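Local coordinates for putative aminopeptidase (Leishmania major, PDB 5NTH), which probably removes amino acids from the N-termini of peptides as an M17-family metalloaminopeptidase, and holds two manganese ions at the site where the inhibitor actinonin binds, at residues T35-V40 / S186-F191; T211-C216 / G527-F532. All coordinates share one frame; numbering follows the deposited sequence.

Contact 1 of 2, residues T35-V40 / S186-F191; sequences TDISKV and SSRAAF
Asp36 faces Phe191 with their CA atoms 6.6 Å apart, and Ile37 faces Ser186 in the same way, so the loop leaving edge strand 32-34 of the six-stranded sheet lies against the loop and first turn of helix 189-192, which follow its parallel neighbour, strand 181-185. This is a surface contact, away from the metal site. With CG anti to the backbone N (chi1 177°), the Asp36 carboxylate comes beside Arg188, the N-cap, in a side-on, two-nitrogen salt bridge. Arg188 NE gives a nearly straight bond to Asp36 OD1 (3.0 Å). Arg188 NH1 meets the syn lone pair of Asp36 OD2 at 2.8 Å, the two flat groups nearly coplanar. Asp36 OD1 also accepts from Ser38 N at 2.9 Å, closing an Asx turn, and from Ser38 OG, above the carboxylate plane. Over one face of the Phe191 ring sits Asp36 CB, a CH-pi contact 3.7 Å from the centroid. Ile37 CG2 packs near Arg188 CG (4.0 Å), the side chains crossing at about a right angle. Three donors on OD1 and one on OD2 fix the carboxylate's rotation, and with a guanidinium alongside, Asp36 probably stays ionised.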
ATOM      1  N   THR A  35     -47.696  -4.044  26.806  1.00 28.10           N
ATOM      2  CA  THR A  35     -48.868  -4.575  27.495  1.00 27.74           C
ATOM      3  C   THR A  35     -48.591  -4.525  28.983  1.00 27.49           C
ATOM      4  O   THR A  35     -47.521  -4.916  29.438  1.00 28.63           O
ATOM      5  CB  THR A  35     -49.182  -6.025  27.024  1.00 28.25           C
ATOM      6  OG1 THR A  35     -49.686  -5.996  25.676  1.00 27.89           O
ATOM      7  CG2 THR A  35     -50.233  -6.716  27.930  1.00 28.42           C
ATOM      8  N   ASP A  36     -49.569  -4.076  29.749  1.00 26.50           N
ATOM      9  CA  ASP A  36     -49.391  -3.903  31.175  1.00 25.98           C
ATOM     10  C   ASP A  36     -49.255  -5.287  31.816  1.00 25.80           C
ATOM     11  O   ASP A  36     -50.151  -6.090  31.672  1.00 25.79           O
ATOM     12  CB  ASP A  36     -50.620  -3.137  31.676  1.00 26.18           C
ATOM     13  CG  ASP A  36     -50.634  -2.914  33.186  1.00 26.09           C
ATOM     14  OD1 ASP A  36     -49.979  -3.695  33.931  1.00 25.38           O
ATOM     15  OD2 ASP A  36     -51.322  -1.942  33.609  1.00 25.86           O
ATOM     16  N   ILE A  37     -48.153  -5.587  32.504  1.00 26.24           N
ATOM     17  CA  ILE A  37     -47.925  -6.969  33.003  1.00 27.06           C
ATOM     18  C   ILE A  37     -49.069  -7.476  33.863  1.00 28.76           C
ATOM     19  O   ILE A  37     -49.310  -8.686  33.966  1.00 30.69           O
ATOM     20  CB  ILE A  37     -46.634  -7.130  33.821  1.00 27.21           C
ATOM     21  CG1 ILE A  37     -46.350  -8.610  34.102  1.00 27.67           C
ATOM     22  CG2 ILE A  37     -46.713  -6.386  35.158  1.00 27.50           C
ATOM     23  CD1 ILE A  37     -44.939  -8.886  34.587  1.00 28.08           C
ATOM     24  N   SER A  38     -49.783  -6.554  34.495  1.00 29.73           N
ATOM     25  CA  SER A  38     -50.900  -6.946  35.342  1.00 29.78           C
ATOM     26  C   SER A  38     -52.157  -7.354  34.526  1.00 29.56           C
ATOM     27  O   SER A  38     -53.143  -7.794  35.124  1.00 28.83           O
ATOM     28  CB  SER A  38     -51.228  -5.811  36.316  1.00 29.14           C
ATOM     29  OG  SER A  38     -51.972  -4.821  35.612  1.00 29.79           O
ATOM     30  N   LYS A  39     -52.121  -7.208  33.198  1.00 29.23           N
ATOM     31  CA  LYS A  39     -53.258  -7.549  32.316  1.00 29.71           C
ATOM     32  C   LYS A  39     -52.957  -8.526  31.162  1.00 29.21           C
ATOM     33  O   LYS A  39     -53.690  -8.566  30.169  1.00 26.69           O
ATOM     34  CB  LYS A  39     -53.855  -6.288  31.718  1.00 30.81           C
ATOM     35  CG  LYS A  39     -53.861  -5.141  32.679  1.00 33.25           C
ATOM     36  CD  LYS A  39     -54.725  -4.005  32.161  1.00 36.27           C
ATOM     37  CE  LYS A  39     -54.612  -2.816  33.124  1.00 38.59           C
ATOM     38  NZ  LYS A  39     -55.806  -1.918  33.090  1.00 39.96           N
ATOM     39  N   VAL A  40     -51.894  -9.317  31.319  1.00 30.14           N
ATOM     40  CA  VAL A  40     -51.566 -10.386  30.390  1.00 30.66           C
ATOM     41  C   VAL A  40     -52.604 -11.473  30.562  1.00 30.50           C
ATOM     42  O   VAL A  40     -52.730 -12.029  31.651  1.00 29.95           O
ATOM     43  CB  VAL A  40     -50.154 -10.957  30.672  1.00 31.71           C
ATOM     44  CG1 VAL A  40     -49.885 -12.258  29.906  1.00 32.07           C
ATOM     45  CG2 VAL A  40     -49.086  -9.933  30.316  1.00 32.26           C
ATOM     46  N   SER A 186     -41.603  -5.819  33.791  1.00 33.03           N
ATOM     47  CA  SER A 186     -41.981  -6.090  35.185  1.00 35.04           C
ATOM     48  C   SER A 186     -42.464  -4.797  35.925  1.00 34.29           C
ATOM     49  O   SER A 186     -43.470  -4.833  36.634  1.00 34.15           O
ATOM     50  CB  SER A 186     -40.880  -6.862  35.948  1.00 36.06           C
ATOM     51  OG  SER A 186     -39.645  -6.177  35.924  1.00 37.28           O
ATOM     52  N   SER A 187     -41.795  -3.672  35.697  1.00 33.70           N
ATOM     53  CA  SER A 187     -42.239  -2.372  36.227  1.00 34.42           C
ATOM     54  C   SER A 187     -43.490  -1.905  35.498  1.00 32.96           C
ATOM     55  O   SER A 187     -43.619  -2.154  34.292  1.00 32.45           O
ATOM     56  CB  SER A 187     -41.176  -1.265  36.039  1.00 36.58           C
ATOM     57  OG  SER A 187     -41.549  -0.359  34.976  1.00 37.98           O
ATOM     58  N   ARG A 188     -44.354  -1.169  36.211  1.00 30.80           N
ATOM     59  CA  ARG A 188     -45.614  -0.679  35.651  1.00 29.52           C
ATOM     60  C   ARG A 188     -45.668   0.831  35.488  1.00 28.93           C
ATOM     61  O   ARG A 188     -46.721   1.381  35.145  1.00 28.09           O
ATOM     62  CB  ARG A 188     -46.786  -1.131  36.520  1.00 29.29           C
ATOM     63  CG  ARG A 188     -47.014  -2.639  36.568  1.00 29.30           C
ATOM     64  CD  ARG A 188     -48.293  -3.003  37.357  1.00 28.50           C
ATOM     65  NE  ARG A 188     -49.470  -2.501  36.635  1.00 27.47           N
ATOM     66  CZ  ARG A 188     -50.321  -1.582  37.061  1.00 27.06           C
ATOM     67  NH1 ARG A 188     -51.307  -1.221  36.267  1.00 26.53           N
ATOM     68  NH2 ARG A 188     -50.225  -1.035  38.272  1.00 28.02           N
ATOM     69  N   ALA A 189     -44.528   1.492  35.661  1.00 29.21           N
ATOM     70  CA  ALA A 189     -44.442   2.968  35.641  1.00 29.14           C
ATOM     71  C   ALA A 189     -44.987   3.668  34.387  1.00 29.32           C
ATOM     72  O   ALA A 189     -45.536   4.771  34.465  1.00 29.83           O
ATOM     73  CB  ALA A 189     -43.016   3.391  35.881  1.00 29.42           C
ATOM     74  N   ALA A 190     -44.826   3.038  33.236  1.00 29.97           N
ATOM     75  CA  ALA A 190     -45.434   3.533  31.998  1.00 31.59           C
ATOM     76  C   ALA A 190     -46.973   3.577  32.064  1.00 33.06           C
ATOM     77  O   ALA A 190     -47.618   4.424  31.404  1.00 33.22           O
ATOM     78  CB  ALA A 190     -44.972   2.686  30.804  1.00 31.88           C
ATOM     79  N   PHE A 191     -47.545   2.649  32.837  1.00 34.25           N
ATOM     80  CA  PHE A 191     -48.997   2.490  32.943  1.00 35.29           C
ATOM     81  C   PHE A 191     -49.615   3.239  34.112  1.00 36.84           C
ATOM     82  O   PHE A 191     -50.734   3.679  34.029  1.00 36.60           O
ATOM     83  CB  PHE A 191     -49.326   1.008  32.992  1.00 34.70           C
ATOM     84  CG  PHE A 191     -48.926   0.298  31.741  1.00 33.97           C
ATOM     85  CD1 PHE A 191     -49.746   0.347  30.610  1.00 33.95           C
ATOM     86  CD2 PHE A 191     -47.702  -0.340  31.655  1.00 33.25           C
ATOM     87  CE1 PHE A 191     -49.383  -0.277  29.431  1.00 32.92           C
ATOM     88  CE2 PHE A 191     -47.329  -0.971  30.487  1.00 33.09           C
ATOM     89  CZ  PHE A 191     -48.172  -0.946  29.373  1.00 33.42           C
TER

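Contact 2 of 2, residues T211-C216 / G527-F532; sequences TSVQLC and GVTLVF
Two helices of the catalytic part of the M17 aminopeptidase pack here: helix 203-221, through residues 211-216, and the C-terminal helix 528-536, through its first turn. The axes of the two short segments approach to 10.3 Å and cross well off antiparallel, at 141°; Val213 and Val528 are the nearest pair, CA to CA 5.8 Å. Val528 gives the largest share of the contact and divides its two methyls between different neighbours. Val528 CG1, anti to the backbone N (chi1 172°), touches the CB of Ser212 at 3.6 Å and also comes near the backbone N of Val213. Val528 CG2 lies 3.7 Å from the CB of Cys216, one turn further along, with the sulfur a little more distant and the carbonyl O of Ser212 also close by. Val528 thus reaches the groove between Ser212, Val213 and Cys216. On the flank, Val213 CG2 touches the hydroxyl OG1 of Thr529 at 3.5 Å and Val528 CG1 at 4.0 Å; these are van der Waals contacts. The hydroxyl of Ser212 turns to another partner, the carbonyl O of Cys330 in helix 323-341, which also packs on Ser212 and Cys216 through Ala334 and Ala326. Helix 148-156 covers Val213 and Thr529 from its own side through Asn153. With helix 323-341 packed beside both, the two helices belong to the buried helical layer that flanks the central eight-stranded sheet of the M17 catalytic domain.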
ATOM      1  N   THR A 211     -41.329   4.152  17.244  1.00 24.07           N
ATOM      2  CA  THR A 211     -41.580   4.596  15.868  1.00 23.44           C
ATOM      3  C   THR A 211     -40.421   5.423  15.321  1.00 23.22           C
ATOM      4  O   THR A 211     -40.000   5.204  14.178  1.00 23.00           O
ATOM      5  CB  THR A 211     -42.882   5.408  15.767  1.00 23.54           C
ATOM      6  OG1 THR A 211     -44.004   4.556  15.996  1.00 24.25           O
ATOM      7  CG2 THR A 211     -43.065   6.055  14.400  1.00 23.73           C
ATOM      8  N   SER A 212     -39.931   6.370  16.125  1.00 22.51           N
ATOM      9  CA  SER A 212     -38.815   7.200  15.715  1.00 22.46           C
ATOM     10  C   SER A 212     -37.494   6.440  15.586  1.00 22.24           C
ATOM     11  O   SER A 212     -36.733   6.718  14.674  1.00 22.20           O
ATOM     12  CB  SER A 212     -38.613   8.423  16.639  1.00 22.73           C
ATOM     13  OG  SER A 212     -39.346   9.554  16.173  1.00 22.82           O
ATOM     14  N   VAL A 213     -37.178   5.541  16.502  1.00 21.96           N
ATOM     15  CA  VAL A 213     -35.935   4.786  16.375  1.00 22.21           C
ATOM     16  C   VAL A 213     -35.987   3.982  15.055  1.00 22.85           C
ATOM     17  O   VAL A 213     -35.078   4.036  14.224  1.00 23.63           O
ATOM     18  CB  VAL A 213     -35.730   3.823  17.551  1.00 22.31           C
ATOM     19  CG1 VAL A 213     -34.757   2.716  17.205  1.00 22.64           C
ATOM     20  CG2 VAL A 213     -35.232   4.541  18.773  1.00 22.32           C
ATOM     21  N   GLN A 214     -37.068   3.253  14.857  1.00 22.63           N
ATOM     22  CA  GLN A 214     -37.230   2.485  13.634  1.00 22.80           C
ATOM     23  C   GLN A 214     -37.355   3.272  12.323  1.00 23.06           C
ATOM     24  O   GLN A 214     -36.901   2.786  11.287  1.00 23.27           O
ATOM     25  CB  GLN A 214     -38.404   1.542  13.775  1.00 22.39           C
ATOM     26  CG  GLN A 214     -37.998   0.336  14.578  1.00 22.32           C
ATOM     27  CD  GLN A 214     -39.124  -0.617  14.755  1.00 22.00           C
ATOM     28  OE1 GLN A 214     -40.217  -0.349  14.311  1.00 21.99           O
ATOM     29  NE2 GLN A 214     -38.867  -1.729  15.410  1.00 21.93           N
ATOM     30  N   LEU A 215     -37.981   4.443  12.343  1.00 23.26           N
ATOM     31  CA  LEU A 215     -37.957   5.294  11.158  1.00 24.02           C
ATOM     32  C   LEU A 215     -36.492   5.654  10.879  1.00 24.57           C
ATOM     33  O   LEU A 215     -36.031   5.672   9.745  1.00 24.70           O
ATOM     34  CB  LEU A 215     -38.773   6.561  11.351  1.00 23.93           C
ATOM     35  CG  LEU A 215     -38.672   7.556  10.213  1.00 24.18           C
ATOM     36  CD1 LEU A 215     -38.808   6.918   8.839  1.00 24.39           C
ATOM     37  CD2 LEU A 215     -39.715   8.632  10.363  1.00 24.53           C
ATOM     38  N   CYS A 216     -35.749   5.884  11.940  1.00 24.73           N
ATOM     39  CA  CYS A 216     -34.354   6.193  11.804  1.00 24.97           C
ATOM     40  C   CYS A 216     -33.573   5.044  11.170  1.00 24.82           C
ATOM     41  O   CYS A 216     -32.798   5.274  10.250  1.00 24.64           O
ATOM     42  CB  CYS A 216     -33.772   6.588  13.151  1.00 25.03           C
ATOM     43  SG  CYS A 216     -32.105   7.141  12.962  1.00 24.60           S
ATOM     44  N   GLY A 527     -29.114   7.918  18.349  1.00 26.81           N
ATOM     45  CA  GLY A 527     -29.281   9.346  18.377  1.00 26.90           C
ATOM     46  C   GLY A 527     -30.660   9.742  18.832  1.00 27.62           C
ATOM     47  O   GLY A 527     -30.812  10.740  19.521  1.00 28.05           O
ATOM     48  N   VAL A 528     -31.658   8.969  18.431  1.00 28.69           N
ATOM     49  CA  VAL A 528     -33.060   9.297  18.646  1.00 29.93           C
ATOM     50  C   VAL A 528     -33.404   9.351  20.126  1.00 31.36           C
ATOM     51  O   VAL A 528     -34.142  10.236  20.575  1.00 33.40           O
ATOM     52  CB  VAL A 528     -33.968   8.227  18.017  1.00 30.32           C
ATOM     53  CG1 VAL A 528     -35.421   8.469  18.399  1.00 30.65           C
ATOM     54  CG2 VAL A 528     -33.821   8.217  16.497  1.00 30.15           C
ATOM     55  N   THR A 529     -32.889   8.375  20.865  1.00 31.43           N
ATOM     56  CA  THR A 529     -33.195   8.212  22.277  1.00 30.55           C
ATOM     57  C   THR A 529     -32.174   8.937  23.154  1.00 30.09           C
ATOM     58  O   THR A 529     -32.449   9.216  24.344  1.00 30.31           O
ATOM     59  CB  THR A 529     -33.268   6.714  22.660  1.00 31.05           C
ATOM     60  OG1 THR A 529     -34.095   6.011  21.724  1.00 31.88           O
ATOM     61  CG2 THR A 529     -33.888   6.520  24.027  1.00 31.77           C
ATOM     62  N   LEU A 530     -30.995   9.232  22.602  1.00 27.98           N
ATOM     63  CA  LEU A 530     -30.036  10.026  23.332  1.00 26.34           C
ATOM     64  C   LEU A 530     -30.645  11.408  23.560  1.00 25.47           C
ATOM     65  O   LEU A 530     -30.699  11.897  24.682  1.00 24.87           O
ATOM     66  CB  LEU A 530     -28.727  10.108  22.575  1.00 26.48           C
ATOM     67  CG  LEU A 530     -27.649  10.978  23.232  1.00 27.04           C
ATOM     68  CD1 LEU A 530     -27.165  10.456  24.587  1.00 26.91           C
ATOM     69  CD2 LEU A 530     -26.513  11.103  22.248  1.00 27.25           C
ATOM     70  N   VAL A 531     -31.150  11.989  22.479  1.00 25.34           N
ATOM     71  CA  VAL A 531     -31.700  13.350  22.444  1.00 25.27           C
ATOM     72  C   VAL A 531     -33.022  13.504  23.192  1.00 26.38           C
ATOM     73  O   VAL A 531     -33.273  14.516  23.832  1.00 27.17           O
ATOM     74  CB  VAL A 531     -31.908  13.772  20.993  1.00 24.78           C
ATOM     75  CG1 VAL A 531     -32.823  14.968  20.856  1.00 25.00           C
ATOM     76  CG2 VAL A 531     -30.577  14.103  20.370  1.00 25.03           C
ATOM     77  N   PHE A 532     -33.883  12.510  23.072  1.00 27.33           N
ATOM     78  CA  PHE A 532     -35.073  12.459  23.871  1.00 27.26           C
ATOM     79  C   PHE A 532     -34.710  12.535  25.357  1.00 27.33           C
ATOM     80  O   PHE A 532     -35.230  13.382  26.063  1.00 27.43           O
ATOM     81  CB  PHE A 532     -35.852  11.196  23.546  1.00 27.63           C
ATOM     82  CG  PHE A 532     -37.275  11.245  23.987  1.00 27.83           C
ATOM     83  CD1 PHE A 532     -37.629  10.834  25.244  1.00 27.68           C
ATOM     84  CD2 PHE A 532     -38.270  11.724  23.126  1.00 28.78           C
ATOM     85  CE1 PHE A 532     -38.958  10.878  25.640  1.00 28.68           C
ATOM     86  CE2 PHE A 532     -39.608  11.767  23.512  1.00 28.85           C
ATOM     87  CZ  PHE A 532     -39.949  11.338  24.773  1.00 28.50           C
TER

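Contact 1 lies at the surface, its centre about 27 Å from the centre of the chain, whereas contact 2 is buried, its centre about 5 Å from the same point. Their centres are 23 Å apart and they do not touch, yet they are linked along the chain: helix 203-221 is the next helix after 189-192, and Phe191 and Ala190 of contact 1 rest on its Val203, Ala190 also on Leu206. Their chemistry follows their place. Contact 1 relies on a charged pair, a turn and a ring face to hold a loop; contact 2 joins two helices by van der Waals contacts of methyls, CB atoms and a hydroxyl oxygen. Both lie away from the manganese site.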